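Long-range contact in C2 toxin component I (Clostridium botulinum, PDB 2J3X), which is the enzymatic component of the binary C2 toxin, an ADP-ribosyltransferase that probably modifies actin inside target cells: residues 258-266 against 341-349. The protein carries 2 engineered substitutions. Sequence-based numbering, arbitrary orientation. Where two conformers were deposited one is given.
Sequences KAINSYLRN and IENLSFSST
S345 gives its hydroxyl to N261: OG donates to OD1 over 2.6 Å, arriving at a C=O...donor angle of 131° and tilted 24° from the carbonyl plane. Having OG anti to its own backbone N (chi1 -164°) turns the hydroxyl to the helix, where it also lies 3.3 Å from N261 CA. Next to this bond, the F346 ring receives two aliphatic side chains. L264 reaches F346 with one methyl, CD1 standing 3.8 Å from ring atom CE2, whereas I260 brings CG2 to the ring edge, near its plane, 4.0 Å from the same CE2. L344 lies against the last helical turn, its CB 3.7 Å from L264 O and its CD1 3.8 Å from R265 O.

Helix 257-265 packs on the loop just before strand 347-350, which carries the Ser-Thr-Ser motif of ADP-ribosyltransferases, beginning at S348; in relatives that motif supports the NAD site.

Two waters extend the polar side. Both lie at the edge of the R265 guanidinium, in its plane: one accepts from NH2 and donates to F346 O at 2.7 Å, the other accepts from NE and from S345 N. N261 CB sits over one guanidinium face, 3.7 Å above the plane. Farther out, Y252 also hydrogen-bonds N261 OD1 through its OH and meets the F346 ring edge-to-face, while I282 of helix 273-286 touches both I260 and F346.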
loop_
_atom_site.group_PDB
_atom_site.type_symbol
_atom_site.label_atom_id
_atom_site.label_comp_id
_atom_site.label_asym_id
_atom_site.label_seq_id
_atom_site.Cartn_x
_atom_site.Cartn_y
_atom_site.Cartn_z
ATOM N N LYS A 258 -7.076 -21.786 20.616
ATOM C CA LYS A 258 -7.201 -20.988 21.840
ATOM C C LYS A 258 -6.124 -21.366 22.868
ATOM O O LYS A 258 -5.408 -20.515 23.393
ATOM C CB LYS A 258 -8.645 -21.074 22.387
ATOM C CG LYS A 258 -9.670 -20.338 21.477
ATOM C CD LYS A 258 -11.067 -20.227 22.104
ATOM C CE LYS A 258 -11.986 -19.386 21.201
ATOM N NZ LYS A 258 -13.076 -18.650 21.940
ATOM N N ALA A 259 -5.971 -22.664 23.111
ATOM C CA ALA A 259 -5.034 -23.139 24.099
ATOM C C ALA A 259 -3.601 -22.782 23.720
ATOM O O ALA A 259 -2.805 -22.353 24.551
ATOM C CB ALA A 259 -5.166 -24.639 24.254
ATOM N N ILE A 260 -3.289 -22.952 22.427
ATOM C CA ILE A 260 -1.922 -22.776 21.968
ATOM C C ILE A 260 -1.559 -21.274 21.964
ATOM O O ILE A 260 -0.469 -20.899 22.377
ATOM C CB ILE A 260 -1.744 -23.436 20.568
ATOM C CG1 ILE A 260 -1.473 -24.948 20.749
ATOM C CG2 ILE A 260 -0.569 -22.804 19.831
ATOM C CD1 ILE A 260 -1.427 -25.748 19.429
ATOM N N ASN A 261 -2.478 -20.449 21.483
ATOM C CA ASN A 261 -2.323 -18.979 21.445
ATOM C C ASN A 261 -2.117 -18.465 22.890
ATOM O O ASN A 261 -1.182 -17.705 23.147
ATOM C CB ASN A 261 -3.583 -18.303 20.848
ATOM C CG ASN A 261 -3.677 -18.447 19.328
ATOM O OD1 ASN A 261 -2.703 -18.832 18.666
ATOM N ND2 ASN A 261 -4.866 -18.129 18.773
ATOM N N SER A 262 -2.972 -18.917 23.817
ATOM C CA SER A 262 -2.867 -18.444 25.239
ATOM C C SER A 262 -1.532 -18.806 25.846
ATOM O O SER A 262 -0.861 -17.951 26.444
ATOM C CB SER A 262 -4.014 -18.945 26.103
ATOM O OG SER A 262 -5.218 -18.357 25.631
ATOM N N TYR A 263 -1.131 -20.058 25.661
ATOM C CA TYR A 263 0.118 -20.574 26.153
ATOM C C TYR A 263 1.279 -19.746 25.656
ATOM O O TYR A 263 2.106 -19.256 26.437
ATOM C CB TYR A 263 0.267 -22.036 25.726
ATOM C CG TYR A 263 1.496 -22.788 26.196
ATOM C CD1 TYR A 263 1.661 -23.133 27.563
ATOM C CD2 TYR A 263 2.473 -23.209 25.284
ATOM C CE1 TYR A 263 2.773 -23.833 27.989
ATOM C CE2 TYR A 263 3.592 -23.943 25.705
ATOM C CZ TYR A 263 3.726 -24.251 27.085
ATOM O OH TYR A 263 4.808 -24.981 27.524
ATOM N N LEU A 264 1.330 -19.553 24.343
ATOM C CA LEU A 264 2.407 -18.761 23.751
ATOM C C LEU A 264 2.375 -17.299 24.199
ATOM O O LEU A 264 3.424 -16.726 24.469
ATOM C CB LEU A 264 2.420 -18.902 22.202
ATOM C CG LEU A 264 3.023 -20.254 21.760
ATOM C CD1 LEU A 264 2.733 -20.470 20.226
ATOM C CD2 LEU A 264 4.544 -20.435 22.050
ATOM N N ARG A 265 1.188 -16.719 24.287
ATOM C CA ARG A 265 1.056 -15.319 24.699
ATOM C C ARG A 265 1.429 -15.138 26.175
ATOM O O ARG A 265 1.752 -14.024 26.616
ATOM C CB ARG A 265 -0.360 -14.822 24.411
ATOM C CG ARG A 265 -0.560 -14.479 22.919
ATOM C CD ARG A 265 -2.036 -14.495 22.525
ATOM N NE ARG A 265 -2.248 -14.468 21.064
ATOM C CZ ARG A 265 -3.440 -14.531 20.478
ATOM N NH1 ARG A 265 -4.544 -14.616 21.221
ATOM N NH2 ARG A 265 -3.547 -14.507 19.144
ATOM N N ASN A 266 1.389 -16.241 26.926
ATOM C CA ASN A 266 1.770 -16.226 28.340
ATOM C C ASN A 266 3.181 -16.768 28.566
ATOM O O ASN A 266 3.466 -17.289 29.637
ATOM C CB ASN A 266 0.775 -17.036 29.197
ATOM C CG ASN A 266 -0.644 -16.462 29.186
ATOM O OD1 ASN A 266 -0.863 -15.246 29.279
ATOM N ND2 ASN A 266 -1.624 -17.355 29.108
ATOM N N ILE A 341 6.170 -4.550 16.094
ATOM C CA ILE A 341 4.921 -5.210 16.467
ATOM C C ILE A 341 5.253 -6.680 16.624
ATOM O O ILE A 341 5.819 -7.304 15.746
ATOM C CB ILE A 341 3.801 -5.029 15.381
ATOM C CG1 ILE A 341 3.481 -3.545 15.182
ATOM C CG2 ILE A 341 2.520 -5.797 15.741
ATOM C CD1 ILE A 341 2.845 -2.889 16.439
ATOM N N GLU A 342 4.953 -7.231 17.795
ATOM C CA GLU A 342 5.278 -8.635 18.053
ATOM C C GLU A 342 4.059 -9.536 17.872
ATOM O O GLU A 342 2.901 -9.083 17.947
ATOM C CB GLU A 342 5.807 -8.808 19.478
ATOM C CG GLU A 342 7.233 -8.352 19.753
ATOM C CD GLU A 342 7.659 -8.614 21.222
ATOM O OE1 GLU A 342 6.882 -9.228 21.986
ATOM O OE2 GLU A 342 8.767 -8.201 21.623
ATOM N N ASN A 343 4.311 -10.819 17.628
ATOM C CA ASN A 343 3.221 -11.812 17.603
ATOM C C ASN A 343 3.771 -13.022 18.314
ATOM O O ASN A 343 4.511 -13.782 17.723
ATOM C CB ASN A 343 2.855 -12.207 16.154
ATOM C CG ASN A 343 2.148 -11.120 15.411
ATOM O OD1 ASN A 343 0.920 -11.014 15.469
ATOM N ND2 ASN A 343 2.915 -10.297 14.670
ATOM N N LEU A 344 3.447 -13.201 19.606
ATOM C CA LEU A 344 4.040 -14.321 20.344
ATOM C C LEU A 344 3.560 -15.691 19.876
ATOM O O LEU A 344 4.336 -16.614 19.829
ATOM C CB LEU A 344 3.782 -14.148 21.859
ATOM C CG LEU A 344 4.639 -13.059 22.525
ATOM C CD1 LEU A 344 4.320 -13.012 24.046
ATOM C CD2 LEU A 344 6.092 -13.348 22.286
ATOM N N SER A 345 2.307 -15.783 19.477
ATOM C CA SER A 345 1.766 -16.986 18.903
ATOM C C SER A 345 1.872 -16.955 17.354
ATOM O O SER A 345 2.311 -15.959 16.760
ATOM C CB SER A 345 0.290 -17.149 19.267
ATOM O OG SER A 345 -0.123 -18.493 19.020
ATOM N N PHE A 346 1.426 -18.041 16.741
ATOM C CA PHE A 346 1.168 -18.055 15.272
ATOM C C PHE A 346 0.140 -16.972 14.960
ATOM O O PHE A 346 -0.726 -16.673 15.806
ATOM C CB PHE A 346 0.629 -19.427 14.868
ATOM C CG PHE A 346 1.536 -20.542 15.269
ATOM C CD1 PHE A 346 2.641 -20.878 14.491
ATOM C CD2 PHE A 346 1.318 -21.237 16.496
ATOM C CE1 PHE A 346 3.527 -21.889 14.912
ATOM C CE2 PHE A 346 2.171 -22.245 16.912
ATOM C CZ PHE A 346 3.271 -22.606 16.114
ATOM N N SER A 347 0.183 -16.400 13.764
ATOM C CA SER A 347 -0.794 -15.355 13.475
ATOM C C SER A 347 -1.356 -15.499 12.078
ATOM O O SER A 347 -0.611 -15.859 11.149
ATOM C CB SER A 347 -0.238 -13.947 13.721
ATOM O OG SER A 347 0.879 -13.649 12.903
ATOM N N SER A 348 -2.668 -15.280 11.961
ATOM C CA SER A 348 -3.354 -15.395 10.682
ATOM C C SER A 348 -3.333 -14.069 9.913
ATOM O O SER A 348 -3.505 -12.959 10.465
ATOM C CB SER A 348 -4.805 -15.846 10.875
ATOM O OG SER A 348 -5.448 -14.824 11.541
ATOM N N THR A 349 -3.144 -14.211 8.598
ATOM C CA THR A 349 -3.237 -13.085 7.661
ATOM C C THR A 349 -4.052 -13.626 6.516
ATOM O O THR A 349 -4.295 -14.836 6.445
ATOM C CB THR A 349 -1.817 -12.681 7.098
ATOM O OG1 THR A 349 -1.328 -13.743 6.248
ATOM C CG2 THR A 349 -0.813 -12.412 8.226
HETATM O O HOH W 1 -2.058 -14.515 16.815
HETATM O O HOH W 2 0.293 -13.586 19.435
#